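Local coordinates for protein PelA (PDB 5TCB) that probably cleaves glycosidic bonds with this glycoside hydrolase domain, one part of a longer bacterial protein whose remainder may carry a deacetylase activity, at residues G75-D80 against S87-G92; M106-P111 against R153-F158; A130-D135 against A160-Q165. All coordinates share one frame; numbering follows the deposited sequence. Where two conformers were deposited one is given.

Interaction 1: residues G75-D80 against S87-G92; sequences GEFDGD and SGLARG
From the small antiparallel sheet of strands 76-78 and 103-105, Phe77 sends its ring against Ser87 and Leu89. Phe77 CG lies anti to the backbone N (chi1 -179°), and this stretches the ring away from its strand to the loop. The ring meets two neighbours obliquely. One is Leu89, whose CD1 methyl is 3.9 Å from both Phe77 CE1 and Phe77 CD1; the two side chains cross at about a right angle. The other is Ser87, whose OG is 3.9 Å from Phe77 CZ and whose CB is 4.0 Å from the same carbon. Between these two partners the chain leaves helix 81-86 through a Schellman motif, in which Gly88 takes a positive phi of 77°; the CA-CB bonds of Ser87 and Leu89, one before and one after it in sequence, both point toward the strand of Phe77. The Ser87 hydroxyl is hydrogen-bonded to Ile84 O in the preceding turn, and its OG meets the ring by van der Waals contact. After Leu89 the chain enters a 3-10 turn, closed by the bond from Gly92 N to Leu89 O (2.9 Å). Met106 and Trp113, the latter on helix 111-126, touch both Phe77 and Leu89.

Interaction 2: residues M106-P111 against R153-F158; sequences MDLAAP and RALASF
Ala154 O, in helix 145-165 where it packs on Leu108 and Ala109, is gripped by three donors. Phe158 N makes the regular helical bond to it (2.9 Å), Ser157 OG adds a side-chain bond of 3.1 Å, and Arg114 NH1, from helix 111-126, supplies the third. Ser157 OG lies above the carbonyl plane at a C=O...O angle of 110°, on the same face as Phe158 N. Facing the helix is a type I beta turn, Asp107 to Ala110, closed by Ala110 N to Asp107 O and overlapped by an Asx turn: Ala109 N donates to Asp107 OD1 at 2.9 Å, meeting the carboxylate from above its plane. Two outside groups tie turn and helix together. Arg114 NH1 also binds Leu108 O and thus bridges the two backbones, while Gln151, on the same helix as Ala154, accepts from Leu108 N through OE1 and donates to Asp107 OD1 through NE2. Within this polar frame the direct contact is apolar. The Ala154 methyl nestles against the peptide between Leu108 and Ala109, with its CB 3.7 Å from Leu108 O and 3.9 Å from Leu108 CB. Ala109 CB lies 4.1 Å from Ala154 CB, toward the surface. Deeper in, Leu108 CD1 comes within 4.4 Å of Leu155 CD1.

Interaction 3: residues A130-D135 against A160-Q165; sequences AGLFLD and AQLHRQ
Leu162, on helix 145-165, reaches across to Leu132 and Leu134 of strand 131-135. The bond to its CB points toward the strand, but CB itself has no strand atom within 4.2 Å. CG, anti to the backbone N (chi1 171°), carries the branch onward, and the two methyls at its end do the touching. CD2 is shared: this Leu162 atom lies 4.1 Å from Leu134 CD1 and 4.1 Å from Leu132 CD1. Leu162 CD1 adds a second contact to Leu132 CD1, at 4.2 Å. The leucines approach differently, for Leu134 and Leu162 meet tip to tip, whereas Leu132 runs at a slant to Leu162. On the strand, both Leu132 and Leu134 have CG anti to the carbonyl carbon, and each offers its CD1. Strand and helix are the first two elements of the beta-alpha-beta unit completed by strand 170-174, within an eight-stranded parallel sheet consistent with a beta/alpha barrel. The opposite face of the strand carries Phe133, whose ring is edge-to-face with Phe172 and Phe29. Helix 111-126 flanks the contact, with Leu124 on Leu132 and Ala121 on Leu162. Since only methyl groups meet and all three leucines are buried, the strand and helix are joined here by dispersion forces and the exclusion of water, without the directionality of a polar bond.

How the interactions relate
Interactions 1 and 2 are neighbours in space, with centres about 14 Å apart, and are joined by backbone: Gly92 O lies 2.8 Å from Asp107 N and Gly75 O 3.0 Å from Met106 N, both probable hydrogen bonds. Met106 CE also packs 3.6 Å from Leu89 O. Interactions 2 and 3 share helix 145-165: the loop segment 106-111 meets an earlier part of it and strand 131-135 its last turns; their centres are about 14 Å apart. Interactions 1 and 3 do not touch, their centres being about 19 Å apart. Helix 111-126 borders all three: Trp113 touches Phe77, Leu89 and Leu108, while Ala121 and Leu124 lie against Leu162 and Leu132 of interaction 3.

Interaction 1: residues G75-D80 against S87-G92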
ATOM      1  N   GLY A  75      -3.255  -7.366  -6.052  1.00 18.30           N
ATOM      2  CA  GLY A  75      -4.556  -7.897  -6.428  1.00 18.97           C
ATOM      3  C   GLY A  75      -5.126  -7.415  -7.747  1.00 19.29           C
ATOM      4  O   GLY A  75      -6.104  -7.985  -8.253  1.00 19.39           O
ATOM      5  N   GLU A  76      -4.540  -6.363  -8.313  1.00 18.88           N
ATOM      6  CA  GLU A  76      -5.077  -5.699  -9.489  1.00 18.21           C
ATOM      7  C   GLU A  76      -3.942  -5.307 -10.412  1.00 19.25           C
ATOM      8  O   GLU A  76      -2.848  -4.973  -9.952  1.00 20.49           O
ATOM      9  CB  GLU A  76      -5.853  -4.419  -9.103  1.00 21.15           C
ATOM     10  CG  GLU A  76      -7.074  -4.683  -8.265  1.00 21.98           C
ATOM     11  CD  GLU A  76      -7.856  -3.438  -7.902  1.00 30.49           C
ATOM     12  OE1 GLU A  76      -7.533  -2.324  -8.398  1.00 31.82           O
ATOM     13  OE2 GLU A  76      -8.800  -3.589  -7.100  1.00 26.74           O
ATOM     14  N   PHE A  77      -4.223  -5.333 -11.701  1.00 21.71           N
ATOM     15  CA  PHE A  77      -3.351  -4.754 -12.707  1.00 22.38           C
ATOM     16  C   PHE A  77      -3.906  -3.409 -13.150  1.00 28.28           C
ATOM     17  O   PHE A  77      -5.049  -3.322 -13.619  1.00 34.65           O
ATOM     18  CB  PHE A  77      -3.237  -5.701 -13.891  1.00 24.70           C
ATOM     19  CG  PHE A  77      -2.333  -5.225 -14.991  1.00 31.58           C
ATOM     20  CD1 PHE A  77      -0.965  -5.385 -14.880  1.00 41.27           C
ATOM     21  CD2 PHE A  77      -2.848  -4.615 -16.109  1.00 36.35           C
ATOM     22  CE1 PHE A  77      -0.130  -4.972 -15.889  1.00 44.80           C
ATOM     23  CE2 PHE A  77      -2.013  -4.194 -17.127  1.00 39.91           C
ATOM     24  CZ  PHE A  77      -0.654  -4.380 -17.007  1.00 36.77           C
ATOM     25  N   ASP A  78      -3.065  -2.382 -13.075  1.00 34.34           N
ATOM     26  CA  ASP A  78      -3.442  -1.031 -13.485  1.00 45.68           C
ATOM     27  C   ASP A  78      -3.097  -0.847 -14.953  1.00 43.98           C
ATOM     28  O   ASP A  78      -1.918  -0.812 -15.320  1.00 47.37           O
ATOM     29  CB  ASP A  78      -2.723   0.007 -12.631  1.00 41.60           C
ATOM     30  N   GLY A  79      -4.119  -0.724 -15.791  1.00 42.96           N
ATOM     31  CA  GLY A  79      -3.914  -0.433 -17.192  1.00 75.72           C
ATOM     32  C   GLY A  79      -5.187  -0.456 -18.009  1.00 84.43           C
ATOM     33  O   GLY A  79      -6.194  -1.034 -17.589  1.00 55.36           O
ATOM     34  N   ASP A  80      -5.159   0.180 -19.177  1.00118.11           N
ATOM     35  CA  ASP A  80      -6.255   0.049 -20.121  1.00 97.59           C
ATOM     36  C   ASP A  80      -6.338  -1.390 -20.623  1.00 83.72           C
ATOM     37  O   ASP A  80      -5.398  -2.179 -20.489  1.00 70.97           O
ATOM     38  CB  ASP A  80      -6.072   1.009 -21.300  1.00 73.20           C
ATOM     39  N   SER A  87       0.532  -6.880 -22.128  1.00 88.95           N
ATOM     40  CA  SER A  87       1.411  -7.391 -21.083  1.00 78.37           C
ATOM     41  C   SER A  87       1.513  -8.910 -21.049  1.00 57.61           C
ATOM     42  O   SER A  87       2.353  -9.432 -20.308  1.00 51.23           O
ATOM     43  CB  SER A  87       0.918  -6.910 -19.719  1.00 73.22           C
ATOM     44  OG  SER A  87      -0.418  -7.342 -19.495  1.00 56.75           O
ATOM     45  N   GLY A  88       0.669  -9.628 -21.788  1.00 58.11           N
ATOM     46  CA  GLY A  88       0.631 -11.076 -21.700  1.00 52.31           C
ATOM     47  C   GLY A  88      -0.076 -11.627 -20.485  1.00 53.57           C
ATOM     48  O   GLY A  88       0.074 -12.816 -20.183  1.00 55.13           O
ATOM     49  N   LEU A  89      -0.850 -10.811 -19.781  1.00 39.17           N
ATOM     50  CA  LEU A  89      -1.487 -11.227 -18.537  1.00 37.59           C
ATOM     51  C   LEU A  89      -2.987 -11.476 -18.679  1.00 36.27           C
ATOM     52  O   LEU A  89      -3.646 -11.762 -17.677  1.00 35.06           O
ATOM     53  CB  LEU A  89      -1.232 -10.167 -17.465  1.00 38.34           C
ATOM     54  CG  LEU A  89       0.250  -9.967 -17.158  1.00 46.38           C
ATOM     55  CD1 LEU A  89       0.463  -8.767 -16.256  1.00 38.44           C
ATOM     56  CD2 LEU A  89       0.854 -11.209 -16.523  1.00 50.41           C
ATOM     57  N   ALA A  90      -3.529 -11.416 -19.897  1.00 51.18           N
ATOM     58  CA  ALA A  90      -4.979 -11.427 -20.074  1.00 47.54           C
ATOM     59  C   ALA A  90      -5.633 -12.640 -19.423  1.00 44.49           C
ATOM     60  O   ALA A  90      -6.717 -12.523 -18.835  1.00 41.09           O
ATOM     61  CB  ALA A  90      -5.325 -11.395 -21.562  1.00 50.53           C
ATOM     62  N   ARG A  91      -5.025 -13.824 -19.558  1.00 40.16           N
ATOM     63  CA  ARG A  91      -5.668 -15.031 -19.058  1.00 58.24           C
ATOM     64  C   ARG A  91      -5.936 -14.929 -17.567  1.00 43.45           C
ATOM     65  O   ARG A  91      -6.920 -15.496 -17.073  1.00 43.36           O
ATOM     66  CB  ARG A  91      -4.810 -16.259 -19.358  1.00 64.90           C
ATOM     67  CG  ARG A  91      -5.598 -17.550 -19.339  1.00 73.91           C
ATOM     68  CD  ARG A  91      -4.692 -18.757 -19.386  1.00 73.24           C
ATOM     69  NE  ARG A  91      -5.444 -19.991 -19.598  1.00 81.30           N
ATOM     70  CZ  ARG A  91      -6.173 -20.596 -18.665  1.00 94.26           C
ATOM     71  NH1 ARG A  91      -6.268 -20.084 -17.443  1.00 91.57           N
ATOM     72  NH2 ARG A  91      -6.816 -21.719 -18.959  1.00109.35           N
ATOM     73  N   GLY A  92      -5.101 -14.176 -16.845  1.00 34.74           N
ATOM     74  CA  GLY A  92      -5.219 -14.013 -15.414  1.00 37.44           C
ATOM     75  C   GLY A  92      -6.248 -13.011 -14.931  1.00 30.97           C
ATOM     76  O   GLY A  92      -6.484 -12.939 -13.727  1.00 32.62           O
TER

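Interaction 2: residues M106-P111 against R153-F158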
ATOM      1  N   MET A 106      -7.166  -9.358 -10.651  1.00 20.42           N
ATOM      2  CA  MET A 106      -6.461 -10.520 -11.149  1.00 17.68           C
ATOM      3  C   MET A 106      -6.710 -11.734 -10.273  1.00 21.34           C
ATOM      4  O   MET A 106      -7.015 -11.634  -9.076  1.00 23.32           O
ATOM      5  CB  MET A 106      -4.962 -10.230 -11.229  1.00 18.93           C
ATOM      6  CG  MET A 106      -4.622  -8.988 -12.086  1.00 19.61           C
ATOM      7  SD  MET A 106      -5.177  -9.109 -13.805  1.00 21.86           S
ATOM      8  CE  MET A 106      -3.994 -10.336 -14.409  1.00 23.82           C
ATOM      9  N   ASP A 107      -6.598 -12.881 -10.912  1.00 20.33           N
ATOM     10  CA  ASP A 107      -6.715 -14.183 -10.270  1.00 20.25           C
ATOM     11  C   ASP A 107      -5.399 -14.485  -9.568  1.00 20.20           C
ATOM     12  O   ASP A 107      -4.374 -14.700 -10.228  1.00 20.24           O
ATOM     13  CB  ASP A 107      -7.042 -15.229 -11.329  1.00 21.19           C
ATOM     14  CG  ASP A 107      -7.104 -16.659 -10.791  1.00 20.35           C
ATOM     15  OD1 ASP A 107      -6.915 -16.890  -9.589  1.00 23.80           O
ATOM     16  OD2 ASP A 107      -7.363 -17.564 -11.620  1.00 26.35           O
ATOM     17  N   LEU A 108      -5.424 -14.522  -8.230  1.00 19.77           N
ATOM     18  CA  LEU A 108      -4.202 -14.711  -7.470  1.00 20.69           C
ATOM     19  C   LEU A 108      -3.667 -16.127  -7.589  1.00 19.61           C
ATOM     20  O   LEU A 108      -2.528 -16.379  -7.181  1.00 23.67           O
ATOM     21  CB  LEU A 108      -4.448 -14.359  -6.002  1.00 23.98           C
ATOM     22  CG  LEU A 108      -4.713 -12.875  -5.662  1.00 33.34           C
ATOM     23  CD1 LEU A 108      -3.606 -12.002  -6.139  1.00 38.57           C
ATOM     24  CD2 LEU A 108      -5.999 -12.355  -6.228  1.00 51.34           C
ATOM     25  N   ALA A 109      -4.462 -17.055  -8.112  1.00 20.54           N
ATOM     26  CA  ALA A 109      -4.009 -18.400  -8.419  1.00 23.42           C
ATOM     27  C   ALA A 109      -3.423 -18.532  -9.819  1.00 23.31           C
ATOM     28  O   ALA A 109      -2.887 -19.598 -10.153  1.00 28.47           O
ATOM     29  CB  ALA A 109      -5.175 -19.386  -8.269  1.00 31.89           C
ATOM     30  N   ALA A 110      -3.500 -17.492 -10.649  1.00 21.59           N
ATOM     31  CA  ALA A 110      -3.029 -17.608 -12.025  1.00 22.60           C
ATOM     32  C   ALA A 110      -1.504 -17.630 -12.066  1.00 26.39           C
ATOM     33  O   ALA A 110      -0.871 -16.713 -11.555  1.00 22.35           O
ATOM     34  CB  ALA A 110      -3.571 -16.453 -12.867  1.00 22.06           C
ATOM     35  N   PRO A 111      -0.874 -18.638 -12.675  1.00 22.75           N
ATOM     36  CA  PRO A 111       0.601 -18.654 -12.688  1.00 23.53           C
ATOM     37  C   PRO A 111       1.224 -17.459 -13.385  1.00 21.98           C
ATOM     38  O   PRO A 111       2.283 -16.980 -12.950  1.00 23.83           O
ATOM     39  CB  PRO A 111       0.934 -19.978 -13.399  1.00 30.03           C
ATOM     40  CG  PRO A 111      -0.335 -20.423 -14.056  1.00 35.93           C
ATOM     41  CD  PRO A 111      -1.456 -19.872 -13.230  1.00 27.10           C
ATOM     42  N   ARG A 153      -6.545 -17.923  -0.021  1.00 18.87           N
ATOM     43  CA  ARG A 153      -5.475 -18.889   0.157  1.00 20.44           C
ATOM     44  C   ARG A 153      -4.383 -18.686  -0.884  1.00 21.16           C
ATOM     45  O   ARG A 153      -3.200 -18.812  -0.578  1.00 21.54           O
ATOM     46  CB  ARG A 153      -6.035 -20.313   0.082  1.00 25.11           C
ATOM     47  CG  ARG A 153      -6.956 -20.681   1.234  1.00 27.18           C
ATOM     48  CD  ARG A 153      -7.520 -22.100   1.069  1.00 35.08           C
ATOM     49  NE  ARG A 153      -8.460 -22.416   2.142  1.00 55.46           N
ATOM     50  CZ  ARG A 153      -9.077 -23.583   2.283  1.00 79.18           C
ATOM     51  NH1 ARG A 153      -8.864 -24.563   1.414  1.00 85.03           N
ATOM     52  NH2 ARG A 153      -9.911 -23.767   3.297  1.00 84.96           N
ATOM     53  N   ALA A 154      -4.762 -18.363  -2.123  1.00 20.53           N
ATOM     54  CA  ALA A 154      -3.769 -18.099  -3.156  1.00 19.73           C
ATOM     55  C   ALA A 154      -2.977 -16.842  -2.837  1.00 20.98           C
ATOM     56  O   ALA A 154      -1.773 -16.774  -3.116  1.00 20.51           O
ATOM     57  CB  ALA A 154      -4.448 -17.960  -4.506  1.00 20.71           C
ATOM     58  N   LEU A 155      -3.634 -15.843  -2.246  1.00 18.62           N
ATOM     59  CA  LEU A 155      -2.939 -14.631  -1.833  1.00 17.62           C
ATOM     60  C   LEU A 155      -1.942 -14.946  -0.726  1.00 20.54           C
ATOM     61  O   LEU A 155      -0.783 -14.512  -0.784  1.00 19.54           O
ATOM     62  CB  LEU A 155      -3.947 -13.577  -1.367  1.00 19.90           C
ATOM     63  CG  LEU A 155      -3.318 -12.292  -0.830  1.00 19.73           C
ATOM     64  CD1 LEU A 155      -2.496 -11.629  -1.908  1.00 18.94           C
ATOM     65  CD2 LEU A 155      -4.411 -11.333  -0.355  1.00 21.15           C
ATOM     66  N   ALA A 156      -2.365 -15.718   0.289  1.00 21.10           N
ATOM     67  CA  ALA A 156      -1.462 -16.028   1.398  1.00 20.97           C
ATOM     68  C   ALA A 156      -0.252 -16.817   0.905  1.00 21.74           C
ATOM     69  O   ALA A 156       0.887 -16.520   1.288  1.00 21.12           O
ATOM     70  CB  ALA A 156      -2.209 -16.784   2.502  1.00 20.36           C
ATOM     71  N   SER A 157      -0.467 -17.795   0.013  1.00 21.01           N
ATOM     72  CA  SER A 157       0.669 -18.564  -0.493  1.00 20.25           C
ATOM     73  C   SER A 157       1.576 -17.709  -1.364  1.00 22.33           C
ATOM     74  O   SER A 157       2.804 -17.891  -1.343  1.00 23.22           O
ATOM     75  CB  SER A 157       0.189 -19.790  -1.275  1.00 24.97           C
ATOM     76  OG  SER A 157      -0.417 -19.443  -2.499  1.00 31.24           O
ATOM     77  N   PHE A 158       1.006 -16.778  -2.135  1.00 20.20           N
ATOM     78  CA  PHE A 158       1.832 -15.868  -2.915  1.00 18.70           C
ATOM     79  C   PHE A 158       2.715 -15.012  -2.014  1.00 19.15           C
ATOM     80  O   PHE A 158       3.915 -14.852  -2.269  1.00 21.53           O
ATOM     81  CB  PHE A 158       0.980 -14.955  -3.804  1.00 19.47           C
ATOM     82  CG  PHE A 158       1.792 -13.862  -4.400  1.00 18.96           C
ATOM     83  CD1 PHE A 158       2.614 -14.126  -5.481  1.00 21.40           C
ATOM     84  CD2 PHE A 158       1.830 -12.605  -3.819  1.00 19.16           C
ATOM     85  CE1 PHE A 158       3.421 -13.148  -6.006  1.00 25.06           C
ATOM     86  CE2 PHE A 158       2.663 -11.607  -4.348  1.00 20.42           C
ATOM     87  CZ  PHE A 158       3.454 -11.892  -5.425  1.00 20.11           C
TER

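Interaction 3: residues A130-D135 against A160-Q165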
ATOM      1  N   ALA A 130      14.408  -0.966  -0.533  1.00 18.05           N
ATOM      2  CA  ALA A 130      14.499  -1.693   0.726  1.00 17.74           C
ATOM      3  C   ALA A 130      13.260  -2.507   1.036  1.00 18.06           C
ATOM      4  O   ALA A 130      13.267  -3.302   1.985  1.00 20.85           O
ATOM      5  CB  ALA A 130      14.756  -0.713   1.856  1.00 20.45           C
ATOM      6  N   GLY A 131      12.193  -2.306   0.283  1.00 17.65           N
ATOM      7  CA  GLY A 131      10.956  -3.002   0.553  1.00 17.10           C
ATOM      8  C   GLY A 131       9.931  -2.695  -0.514  1.00 15.65           C
ATOM      9  O   GLY A 131      10.167  -1.917  -1.451  1.00 16.34           O
ATOM     10  N   LEU A 132       8.764  -3.336  -0.333  1.00 18.36           N
ATOM     11  CA  LEU A 132       7.624  -3.184  -1.211  1.00 16.82           C
ATOM     12  C   LEU A 132       6.413  -2.776  -0.393  1.00 14.12           C
ATOM     13  O   LEU A 132       6.209  -3.284   0.712  1.00 16.16           O
ATOM     14  CB  LEU A 132       7.275  -4.485  -1.902  1.00 16.08           C
ATOM     15  CG  LEU A 132       8.379  -5.146  -2.723  1.00 18.29           C
ATOM     16  CD1 LEU A 132       7.964  -6.547  -3.198  1.00 18.64           C
ATOM     17  CD2 LEU A 132       8.767  -4.286  -3.885  1.00 19.36           C
ATOM     18  N   PHE A 133       5.629  -1.853  -0.942  1.00 16.46           N
ATOM     19  CA  PHE A 133       4.323  -1.519  -0.394  1.00 15.33           C
ATOM     20  C   PHE A 133       3.304  -2.318  -1.185  1.00 14.89           C
ATOM     21  O   PHE A 133       3.126  -2.088  -2.384  1.00 15.99           O
ATOM     22  CB  PHE A 133       4.027  -0.030  -0.452  1.00 16.10           C
ATOM     23  CG  PHE A 133       2.683   0.323   0.153  1.00 15.32           C
ATOM     24  CD1 PHE A 133       2.503   0.272   1.513  1.00 17.12           C
ATOM     25  CD2 PHE A 133       1.617   0.688  -0.633  1.00 18.55           C
ATOM     26  CE1 PHE A 133       1.290   0.579   2.085  1.00 17.73           C
ATOM     27  CE2 PHE A 133       0.378   0.981  -0.052  1.00 17.10           C
ATOM     28  CZ  PHE A 133       0.246   0.941   1.307  1.00 16.55           C
ATOM     29  N   LEU A 134       2.684  -3.270  -0.529  1.00 15.60           N
ATOM     30  CA  LEU A 134       1.798  -4.234  -1.190  1.00 15.02           C
ATOM     31  C   LEU A 134       0.348  -3.773  -1.108  1.00 15.20           C
ATOM     32  O   LEU A 134      -0.276  -3.807  -0.039  1.00 17.02           O
ATOM     33  CB  LEU A 134       1.980  -5.622  -0.580  1.00 15.78           C
ATOM     34  CG  LEU A 134       3.421  -6.152  -0.597  1.00 16.92           C
ATOM     35  CD1 LEU A 134       3.451  -7.543   0.041  1.00 19.08           C
ATOM     36  CD2 LEU A 134       3.983  -6.191  -2.011  1.00 17.60           C
ATOM     37  N   ASP A 135      -0.195  -3.370  -2.253  1.00 14.61           N
ATOM     38  CA  ASP A 135      -1.542  -2.848  -2.341  1.00 15.56           C
ATOM     39  C   ASP A 135      -2.495  -3.921  -2.867  1.00 16.64           C
ATOM     40  O   ASP A 135      -2.098  -5.017  -3.292  1.00 16.79           O
ATOM     41  CB  ASP A 135      -1.543  -1.615  -3.254  1.00 18.28           C
ATOM     42  CG  ASP A 135      -2.748  -0.712  -3.080  1.00 19.51           C
ATOM     43  OD1 ASP A 135      -3.483  -0.805  -2.071  1.00 19.56           O
ATOM     44  OD2 ASP A 135      -2.950   0.135  -3.981  1.00 21.22           O
ATOM     45  N   ALA A 160       3.728 -15.575   1.031  1.00 21.41           N
ATOM     46  CA  ALA A 160       4.775 -16.388   1.618  1.00 20.37           C
ATOM     47  C   ALA A 160       5.894 -16.672   0.614  1.00 22.47           C
ATOM     48  O   ALA A 160       7.071 -16.654   0.975  1.00 23.18           O
ATOM     49  CB  ALA A 160       4.192 -17.680   2.165  1.00 23.74           C
ATOM     50  N   GLN A 161       5.550 -16.917  -0.652  1.00 22.01           N
ATOM     51  CA  GLN A 161       6.577 -17.187  -1.652  0.58 24.68           C
ATOM     52  C   GLN A 161       7.374 -15.929  -1.968  1.00 25.10           C
ATOM     53  O   GLN A 161       8.600 -15.988  -2.168  1.00 23.53           O
ATOM     54  CB  GLN A 161       5.938 -17.747  -2.918  0.58 23.99           C
ATOM     55  CG  GLN A 161       6.952 -18.152  -3.981  0.58 30.71           C
ATOM     56  CD  GLN A 161       6.309 -18.784  -5.196  0.58 36.02           C
ATOM     57  OE1 GLN A 161       5.096 -18.998  -5.233  0.58 44.74           O
ATOM     58  NE2 GLN A 161       7.121 -19.084  -6.199  0.58 40.38           N
ATOM     59  N   LEU A 162       6.699 -14.782  -2.027  1.00 21.62           N
ATOM     60  CA  LEU A 162       7.397 -13.523  -2.233  1.00 18.74           C
ATOM     61  C   LEU A 162       8.413 -13.284  -1.133  1.00 20.14           C
ATOM     62  O   LEU A 162       9.562 -12.888  -1.394  1.00 20.75           O
ATOM     63  CB  LEU A 162       6.383 -12.386  -2.285  1.00 18.40           C
ATOM     64  CG  LEU A 162       6.947 -10.962  -2.275  1.00 18.84           C
ATOM     65  CD1 LEU A 162       7.876 -10.733  -3.460  1.00 20.13           C
ATOM     66  CD2 LEU A 162       5.807  -9.966  -2.280  1.00 22.33           C
ATOM     67  N   HIS A 163       8.009 -13.522   0.114  1.00 20.38           N
ATOM     68  CA  HIS A 163       8.867 -13.285   1.249  1.00 19.82           C
ATOM     69  C   HIS A 163      10.038 -14.270   1.276  1.00 22.98           C
ATOM     70  O   HIS A 163      11.164 -13.906   1.655  1.00 22.88           O
ATOM     71  CB  HIS A 163       8.004 -13.350   2.505  1.00 23.11           C
ATOM     72  CG  HIS A 163       8.744 -13.028   3.751  1.00 24.36           C
ATOM     73  ND1 HIS A 163       9.461 -11.862   3.897  1.00 23.84           N
ATOM     74  CD2 HIS A 163       8.891 -13.713   4.904  1.00 25.06           C
ATOM     75  CE1 HIS A 163      10.020 -11.846   5.096  1.00 30.77           C
ATOM     76  NE2 HIS A 163       9.684 -12.957   5.727  1.00 32.54           N
ATOM     77  N   ARG A 164       9.807 -15.502   0.835  1.00 23.50           N
ATOM     78  CA  ARG A 164      10.896 -16.476   0.767  1.00 25.69           C
ATOM     79  C   ARG A 164      11.872 -16.146  -0.365  1.00 24.87           C
ATOM     80  O   ARG A 164      13.091 -16.306  -0.200  1.00 30.96           O
ATOM     81  CB  ARG A 164      10.318 -17.886   0.588  1.00 29.86           C
ATOM     82  N   GLN A 165      11.356 -15.715  -1.527  1.00 27.26           N
ATOM     83  CA  GLN A 165      12.213 -15.366  -2.662  1.00 25.19           C
ATOM     84  C   GLN A 165      13.024 -14.102  -2.399  1.00 22.90           C
ATOM     85  O   GLN A 165      14.162 -14.004  -2.871  1.00 25.28           O
ATOM     86  CB  GLN A 165      11.375 -15.168  -3.942  1.00 29.78           C
ATOM     87  CG  GLN A 165      12.161 -14.572  -5.137  1.00 33.74           C
ATOM     88  CD  GLN A 165      11.311 -14.149  -6.341  1.00 36.38           C
ATOM     89  OE1 GLN A 165      10.556 -14.964  -6.889  1.00 34.94           O
ATOM     90  NE2 GLN A 165      11.477 -12.866  -6.799  1.00 27.19           N
TER